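PDB 2QN0: neurotoxin from Clostridium botulinum, which is a zinc-dependent protease, the light chain of type C botulinum neurotoxin, which probably cleaves SNARE proteins and so blocks neurotransmitter release. Local coordinates for residues 127-139 against 148-160. Numbering follows the deposited sequence.
Sequences FDFDVDFNSVDVK and KTGSINPSVIITG
Val136 and Val138 pair with Ile152 and Gly150 as strands 136-139 and 148-152 run antiparallel, their axes 143° apart, and a beta bulge at Thr149 shifts the register before Lys139 meets Lys148. Val138 O accepts the N-H of Thr149 there, while Gly150 has phi 159° and psi -160°, angles that call for glycine because a CB would be jammed against the carbonyl O of Thr149. Beta-branched Val136, Val138 and Ile152 suit the strands, and their methyls cover the apolar face: Val136 CG2 presses on Ile152 CG1 at a tight 3.4 Å and also touches Pro154 CD, and Val138 CG2 meets Ile152 CG2 at 3.8 Å. Leu22 of strand 19-23 touches all three. On the other face Lys148, fully extended, crosses Asp137 at about a right angle, and its NZ makes a 2.8 Å salt bridge to Asp137 OD1 from above the carboxylate plane; Asp137 OD2 is hydrogen-bonded to His25 NE2. Lys139 bends its chain so that CD lies over the backbone of Lys148, while its NZ pairs with Asp23. Beyond the strands, Asn153 ND2 donates in its own amide plane to a lone pair of Phe129 O, 3.0 Å away, and a water bridges Asn134 O and Pro154 O. The hairpin thus forms the sheet's edge, with an apolar face packed on Leu22 and a charged face where Lys148 would favour ionised Asp137 and Asp23 charged Lys139.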
ATOM      1  N   PHE A 127      24.629  -3.492  10.010  1.00 21.84           N
ATOM      2  CA  PHE A 127      23.463  -3.852   9.199  1.00 21.23           C
ATOM      3  C   PHE A 127      22.615  -4.634  10.204  1.00 22.77           C
ATOM      4  O   PHE A 127      23.065  -5.662  10.707  1.00 23.51           O
ATOM      5  CB  PHE A 127      23.821  -4.813   8.053  1.00 21.45           C
ATOM      6  CG  PHE A 127      24.150  -4.143   6.739  1.00 19.88           C
ATOM      7  CD1 PHE A 127      23.859  -2.804   6.511  1.00 19.31           C
ATOM      8  CD2 PHE A 127      24.727  -4.884   5.708  1.00 20.79           C
ATOM      9  CE1 PHE A 127      24.138  -2.212   5.273  1.00 17.81           C
ATOM     10  CE2 PHE A 127      25.008  -4.302   4.469  1.00 21.35           C
ATOM     11  CZ  PHE A 127      24.712  -2.963   4.250  1.00 18.97           C
ATOM     12  N   ASP A 128      21.413  -4.157  10.517  1.00 21.11           N
ATOM     13  CA  ASP A 128      20.549  -4.860  11.464  1.00 21.73           C
ATOM     14  C   ASP A 128      19.288  -5.331  10.753  1.00 22.48           C
ATOM     15  O   ASP A 128      18.368  -4.551  10.509  1.00 21.02           O
ATOM     16  CB  ASP A 128      20.182  -3.947  12.636  1.00 22.45           C
ATOM     17  CG  ASP A 128      19.333  -4.646  13.683  1.00 25.79           C
ATOM     18  OD1 ASP A 128      19.098  -5.869  13.561  1.00 25.20           O
ATOM     19  OD2 ASP A 128      18.900  -3.968  14.638  1.00 26.36           O
ATOM     20  N   PHE A 129      19.250  -6.618  10.428  1.00 21.44           N
ATOM     21  CA  PHE A 129      18.114  -7.191   9.723  1.00 20.66           C
ATOM     22  C   PHE A 129      16.893  -7.471  10.600  1.00 20.83           C
ATOM     23  O   PHE A 129      15.866  -7.934  10.103  1.00 19.96           O
ATOM     24  CB  PHE A 129      18.572  -8.454   8.985  1.00 19.32           C
ATOM     25  CG  PHE A 129      19.517  -8.169   7.845  1.00 19.75           C
ATOM     26  CD1 PHE A 129      19.029  -7.881   6.574  1.00 20.57           C
ATOM     27  CD2 PHE A 129      20.894  -8.138   8.055  1.00 18.99           C
ATOM     28  CE1 PHE A 129      19.891  -7.565   5.528  1.00 19.74           C
ATOM     29  CE2 PHE A 129      21.769  -7.822   7.015  1.00 17.91           C
ATOM     30  CZ  PHE A 129      21.267  -7.535   5.748  1.00 18.97           C
ATOM     31  N   ASP A 130      16.999  -7.181  11.897  1.00 19.63           N
ATOM     32  CA  ASP A 130      15.878  -7.385  12.821  1.00 21.10           C
ATOM     33  C   ASP A 130      15.380  -6.065  13.408  1.00 19.65           C
ATOM     34  O   ASP A 130      14.566  -6.067  14.334  1.00 21.24           O
ATOM     35  CB  ASP A 130      16.274  -8.291  13.997  1.00 21.46           C
ATOM     36  CG  ASP A 130      16.486  -9.736  13.590  1.00 23.38           C
ATOM     37  OD1 ASP A 130      15.685 -10.264  12.789  1.00 24.16           O
ATOM     38  OD2 ASP A 130      17.450 -10.351  14.093  1.00 25.62           O
ATOM     39  N   VAL A 131      15.851  -4.943  12.874  1.00 19.88           N
ATOM     40  CA  VAL A 131      15.451  -3.645  13.420  1.00 20.70           C
ATOM     41  C   VAL A 131      13.948  -3.398  13.413  1.00 19.05           C
ATOM     42  O   VAL A 131      13.251  -3.740  12.454  1.00 19.18           O
ATOM     43  CB  VAL A 131      16.151  -2.474  12.685  1.00 20.15           C
ATOM     44  CG1 VAL A 131      15.564  -2.294  11.295  1.00 20.91           C
ATOM     45  CG2 VAL A 131      16.011  -1.202  13.502  1.00 22.55           C
ATOM     46  N   ASP A 132      13.462  -2.799  14.497  1.00 19.44           N
ATOM     47  CA  ASP A 132      12.047  -2.485  14.663  1.00 19.04           C
ATOM     48  C   ASP A 132      11.140  -3.661  14.332  1.00 19.88           C
ATOM     49  O   ASP A 132      11.136  -4.661  15.051  1.00 21.27           O
ATOM     50  CB  ASP A 132      11.679  -1.265  13.813  1.00 19.84           C
ATOM     51  CG  ASP A 132      12.293   0.015  14.349  1.00 20.87           C
ATOM     52  OD1 ASP A 132      12.124   0.287  15.556  1.00 22.21           O
ATOM     53  OD2 ASP A 132      12.939   0.747  13.570  1.00 19.80           O
ATOM     54  N   PHE A 133      10.370  -3.545  13.252  1.00 17.55           N
ATOM     55  CA  PHE A 133       9.462  -4.614  12.843  1.00 18.31           C
ATOM     56  C   PHE A 133       9.729  -5.102  11.420  1.00 18.27           C
ATOM     57  O   PHE A 133       8.820  -5.588  10.742  1.00 20.22           O
ATOM     58  CB  PHE A 133       8.014  -4.131  12.964  1.00 18.25           C
ATOM     59  CG  PHE A 133       7.566  -3.938  14.384  1.00 19.68           C
ATOM     60  CD1 PHE A 133       7.092  -5.009  15.129  1.00 20.90           C
ATOM     61  CD2 PHE A 133       7.669  -2.694  14.995  1.00 21.19           C
ATOM     62  CE1 PHE A 133       6.730  -4.846  16.464  1.00 23.03           C
ATOM     63  CE2 PHE A 133       7.310  -2.521  16.328  1.00 23.13           C
ATOM     64  CZ  PHE A 133       6.840  -3.601  17.064  1.00 25.01           C
ATOM     65  N   ASN A 134      10.975  -4.987  10.973  1.00 16.15           N
ATOM     66  CA  ASN A 134      11.334  -5.410   9.620  1.00 16.66           C
ATOM     67  C   ASN A 134      11.370  -6.925   9.436  1.00 17.38           C
ATOM     68  O   ASN A 134      11.258  -7.417   8.309  1.00 16.45           O
ATOM     69  CB  ASN A 134      12.684  -4.815   9.214  1.00 17.50           C
ATOM     70  CG  ASN A 134      12.587  -3.346   8.835  1.00 17.96           C
ATOM     71  OD1 ASN A 134      11.499  -2.767   8.803  1.00 16.81           O
ATOM     72  ND2 ASN A 134      13.731  -2.738   8.536  1.00 17.12           N
ATOM     73  N   SER A 135      11.543  -7.666  10.525  1.00 18.19           N
ATOM     74  CA  SER A 135      11.562  -9.122  10.422  1.00 18.37           C
ATOM     75  C   SER A 135      10.359  -9.684  11.170  1.00 21.26           C
ATOM     76  O   SER A 135       9.968  -9.159  12.210  1.00 21.58           O
ATOM     77  CB  SER A 135      12.870  -9.692  10.995  1.00 19.83           C
ATOM     78  OG  SER A 135      12.983  -9.475  12.388  1.00 20.03           O
ATOM     79  N   VAL A 136       9.753 -10.734  10.624  1.00 20.56           N
ATOM     80  CA  VAL A 136       8.590 -11.343  11.254  1.00 20.79           C
ATOM     81  C   VAL A 136       8.855 -12.819  11.522  1.00 20.43           C
ATOM     82  O   VAL A 136       9.506 -13.496  10.725  1.00 19.77           O
ATOM     83  CB  VAL A 136       7.323 -11.193  10.369  1.00 21.68           C
ATOM     84  CG1 VAL A 136       7.046  -9.712  10.107  1.00 23.04           C
ATOM     85  CG2 VAL A 136       7.499 -11.935   9.064  1.00 25.08           C
ATOM     86  N   ASP A 137       8.353 -13.313  12.651  1.00 21.68           N
ATOM     87  CA  ASP A 137       8.561 -14.709  13.021  1.00 21.98           C
ATOM     88  C   ASP A 137       7.771 -15.706  12.189  1.00 22.25           C
ATOM     89  O   ASP A 137       6.602 -15.481  11.863  1.00 21.35           O
ATOM     90  CB  ASP A 137       8.196 -14.954  14.492  1.00 23.31           C
ATOM     91  CG  ASP A 137       9.051 -14.164  15.455  1.00 26.27           C
ATOM     92  OD1 ASP A 137      10.179 -13.775  15.088  1.00 28.03           O
ATOM     93  OD2 ASP A 137       8.589 -13.951  16.595  1.00 30.14           O
ATOM     94  N   VAL A 138       8.429 -16.807  11.849  1.00 21.73           N
ATOM     95  CA  VAL A 138       7.793 -17.894  11.117  1.00 22.14           C
ATOM     96  C   VAL A 138       7.566 -18.941  12.207  1.00 23.99           C
ATOM     97  O   VAL A 138       8.500 -19.303  12.924  1.00 23.57           O
ATOM     98  CB  VAL A 138       8.720 -18.470  10.029  1.00 22.19           C
ATOM     99  CG1 VAL A 138       8.049 -19.653   9.339  1.00 21.65           C
ATOM    100  CG2 VAL A 138       9.052 -17.393   9.010  1.00 20.14           C
ATOM    101  N   LYS A 139       6.327 -19.400  12.352  1.00 25.02           N
ATOM    102  CA  LYS A 139       5.999 -20.392  13.371  1.00 28.23           C
ATOM    103  C   LYS A 139       5.431 -21.661  12.751  1.00 29.81           C
ATOM    104  O   LYS A 139       4.851 -21.635  11.665  1.00 27.42           O
ATOM    105  CB  LYS A 139       4.958 -19.836  14.349  1.00 29.94           C
ATOM    106  CG  LYS A 139       5.325 -18.529  15.036  1.00 34.36           C
ATOM    107  CD  LYS A 139       6.346 -18.729  16.129  1.00 38.30           C
ATOM    108  CE  LYS A 139       6.563 -17.446  16.922  1.00 39.80           C
ATOM    109  NZ  LYS A 139       5.343 -17.020  17.663  1.00 40.53           N
ATOM    110  N   LYS A 148       8.609 -20.892  17.155  1.00 30.16           N
ATOM    111  CA  LYS A 148       9.324 -20.151  16.127  1.00 29.55           C
ATOM    112  C   LYS A 148      10.392 -21.035  15.498  1.00 30.50           C
ATOM    113  O   LYS A 148      11.129 -21.726  16.203  1.00 31.50           O
ATOM    114  CB  LYS A 148       9.970 -18.906  16.737  1.00 30.28           C
ATOM    115  CG  LYS A 148      10.823 -18.108  15.765  1.00 30.12           C
ATOM    116  CD  LYS A 148      11.304 -16.813  16.398  1.00 31.32           C
ATOM    117  CE  LYS A 148      12.220 -16.044  15.458  1.00 31.78           C
ATOM    118  NZ  LYS A 148      12.609 -14.728  16.032  1.00 33.02           N
ATOM    119  N   THR A 149      10.469 -21.015  14.172  1.00 29.44           N
ATOM    120  CA  THR A 149      11.450 -21.814  13.452  1.00 29.03           C
ATOM    121  C   THR A 149      12.390 -20.918  12.658  1.00 28.90           C
ATOM    122  O   THR A 149      13.348 -21.391  12.046  1.00 28.23           O
ATOM    123  CB  THR A 149      10.766 -22.783  12.478  1.00 29.97           C
ATOM    124  OG1 THR A 149       9.970 -22.039  11.547  1.00 31.22           O
ATOM    125  CG2 THR A 149       9.877 -23.757  13.237  1.00 30.48           C
ATOM    126  N   GLY A 150      12.102 -19.621  12.670  1.00 27.34           N
ATOM    127  CA  GLY A 150      12.929 -18.670  11.952  1.00 26.48           C
ATOM    128  C   GLY A 150      12.157 -17.396  11.680  1.00 25.45           C
ATOM    129  O   GLY A 150      11.161 -17.106  12.345  1.00 22.05           O
ATOM    130  N   SER A 151      12.613 -16.622  10.705  1.00 25.07           N
ATOM    131  CA  SER A 151      11.919 -15.388  10.372  1.00 24.72           C
ATOM    132  C   SER A 151      12.152 -14.990   8.925  1.00 22.85           C
ATOM    133  O   SER A 151      13.041 -15.522   8.260  1.00 22.44           O
ATOM    134  CB  SER A 151      12.366 -14.262  11.313  1.00 27.61           C
ATOM    135  OG  SER A 151      13.772 -14.122  11.325  1.00 32.53           O
ATOM    136  N   ILE A 152      11.317 -14.083   8.430  1.00 19.75           N
ATOM    137  CA  ILE A 152      11.454 -13.584   7.069  1.00 17.74           C
ATOM    138  C   ILE A 152      11.358 -12.060   7.123  1.00 16.43           C
ATOM    139  O   ILE A 152      10.915 -11.493   8.122  1.00 16.58           O
ATOM    140  CB  ILE A 152      10.357 -14.129   6.117  1.00 18.43           C
ATOM    141  CG1 ILE A 152       8.967 -13.745   6.623  1.00 16.79           C
ATOM    142  CG2 ILE A 152      10.492 -15.644   5.982  1.00 20.90           C
ATOM    143  CD1 ILE A 152       7.863 -13.978   5.593  1.00 18.39           C
ATOM    144  N   ASN A 153      11.781 -11.409   6.047  1.00 16.23           N
ATOM    145  CA  ASN A 153      11.755  -9.954   5.979  1.00 16.13           C
ATOM    146  C   ASN A 153      10.895  -9.457   4.826  1.00 15.56           C
ATOM    147  O   ASN A 153      11.402  -9.140   3.751  1.00 16.23           O
ATOM    148  CB  ASN A 153      13.179  -9.410   5.825  1.00 16.38           C
ATOM    149  CG  ASN A 153      13.934  -9.354   7.140  1.00 19.16           C
ATOM    150  OD1 ASN A 153      13.947 -10.315   7.912  1.00 19.68           O
ATOM    151  ND2 ASN A 153      14.580  -8.223   7.396  1.00 16.13           N
ATOM    152  N   PRO A 154       9.572  -9.397   5.029  1.00 16.15           N
ATOM    153  CA  PRO A 154       8.702  -8.915   3.955  1.00 15.70           C
ATOM    154  C   PRO A 154       8.981  -7.423   3.774  1.00 17.03           C
ATOM    155  O   PRO A 154       9.434  -6.760   4.708  1.00 16.29           O
ATOM    156  CB  PRO A 154       7.291  -9.129   4.517  1.00 15.94           C
ATOM    157  CG  PRO A 154       7.469 -10.170   5.589  1.00 15.92           C
ATOM    158  CD  PRO A 154       8.788  -9.790   6.211  1.00 16.07           C
ATOM    159  N   SER A 155       8.732  -6.897   2.582  1.00 16.06           N
ATOM    160  CA  SER A 155       8.903  -5.465   2.361  1.00 15.62           C
ATOM    161  C   SER A 155       7.511  -4.857   2.493  1.00 16.25           C
ATOM    162  O   SER A 155       7.345  -3.726   2.954  1.00 14.30           O
ATOM    163  CB  SER A 155       9.466  -5.179   0.970  1.00 14.64           C
ATOM    164  OG  SER A 155      10.849  -5.483   0.924  1.00 14.66           O
ATOM    165  N   VAL A 156       6.512  -5.637   2.092  1.00 14.93           N
ATOM    166  CA  VAL A 156       5.121  -5.214   2.159  1.00 14.21           C
ATOM    167  C   VAL A 156       4.230  -6.387   2.552  1.00 15.62           C
ATOM    168  O   VAL A 156       4.356  -7.483   2.007  1.00 15.39           O
ATOM    169  CB  VAL A 156       4.613  -4.691   0.794  1.00 15.50           C
ATOM    170  CG1 VAL A 156       3.139  -4.294   0.907  1.00 17.00           C
ATOM    171  CG2 VAL A 156       5.453  -3.508   0.329  1.00 16.57           C
ATOM    172  N   ILE A 157       3.347  -6.157   3.516  1.00 14.77           N
ATOM    173  CA  ILE A 157       2.389  -7.180   3.919  1.00 15.11           C
ATOM    174  C   ILE A 157       1.004  -6.583   3.709  1.00 15.23           C
ATOM    175  O   ILE A 157       0.672  -5.548   4.289  1.00 17.16           O
ATOM    176  CB  ILE A 157       2.506  -7.566   5.407  1.00 15.52           C
ATOM    177  CG1 ILE A 157       3.877  -8.174   5.696  1.00 14.29           C
ATOM    178  CG2 ILE A 157       1.402  -8.572   5.764  1.00 17.49           C
ATOM    179  CD1 ILE A 157       4.071  -8.556   7.156  1.00 16.69           C
ATOM    180  N   ILE A 158       0.207  -7.214   2.856  1.00 14.21           N
ATOM    181  CA  ILE A 158      -1.149  -6.744   2.620  1.00 15.33           C
ATOM    182  C   ILE A 158      -2.067  -7.550   3.532  1.00 16.13           C
ATOM    183  O   ILE A 158      -1.979  -8.777   3.574  1.00 17.12           O
ATOM    184  CB  ILE A 158      -1.569  -6.970   1.157  1.00 16.34           C
ATOM    185  CG1 ILE A 158      -0.698  -6.103   0.242  1.00 18.67           C
ATOM    186  CG2 ILE A 158      -3.053  -6.651   0.982  1.00 16.75           C
ATOM    187  CD1 ILE A 158      -0.880  -6.380  -1.212  1.00 22.56           C
ATOM    188  N   THR A 159      -2.923  -6.863   4.280  1.00 15.86           N
ATOM    189  CA  THR A 159      -3.861  -7.539   5.174  1.00 17.00           C
ATOM    190  C   THR A 159      -5.262  -7.053   4.862  1.00 16.50           C
ATOM    191  O   THR A 159      -5.452  -6.141   4.052  1.00 15.45           O
ATOM    192  CB  THR A 159      -3.614  -7.209   6.666  1.00 18.68           C
ATOM    193  OG1 THR A 159      -4.073  -5.877   6.945  1.00 19.31           O
ATOM    194  CG2 THR A 159      -2.140  -7.312   7.009  1.00 19.32           C
ATOM    195  N   GLY A 160      -6.241  -7.673   5.510  1.00 16.21           N
ATOM    196  CA  GLY A 160      -7.615  -7.260   5.334  1.00 15.72           C
ATOM    197  C   GLY A 160      -7.778  -5.946   6.078  1.00 16.96           C
ATOM    198  O   GLY A 160      -6.850  -5.503   6.763  1.00 16.96           O
TER
HETATM  199  O   HOH W   1      11.423  -5.640   6.271  1.00 16.77           O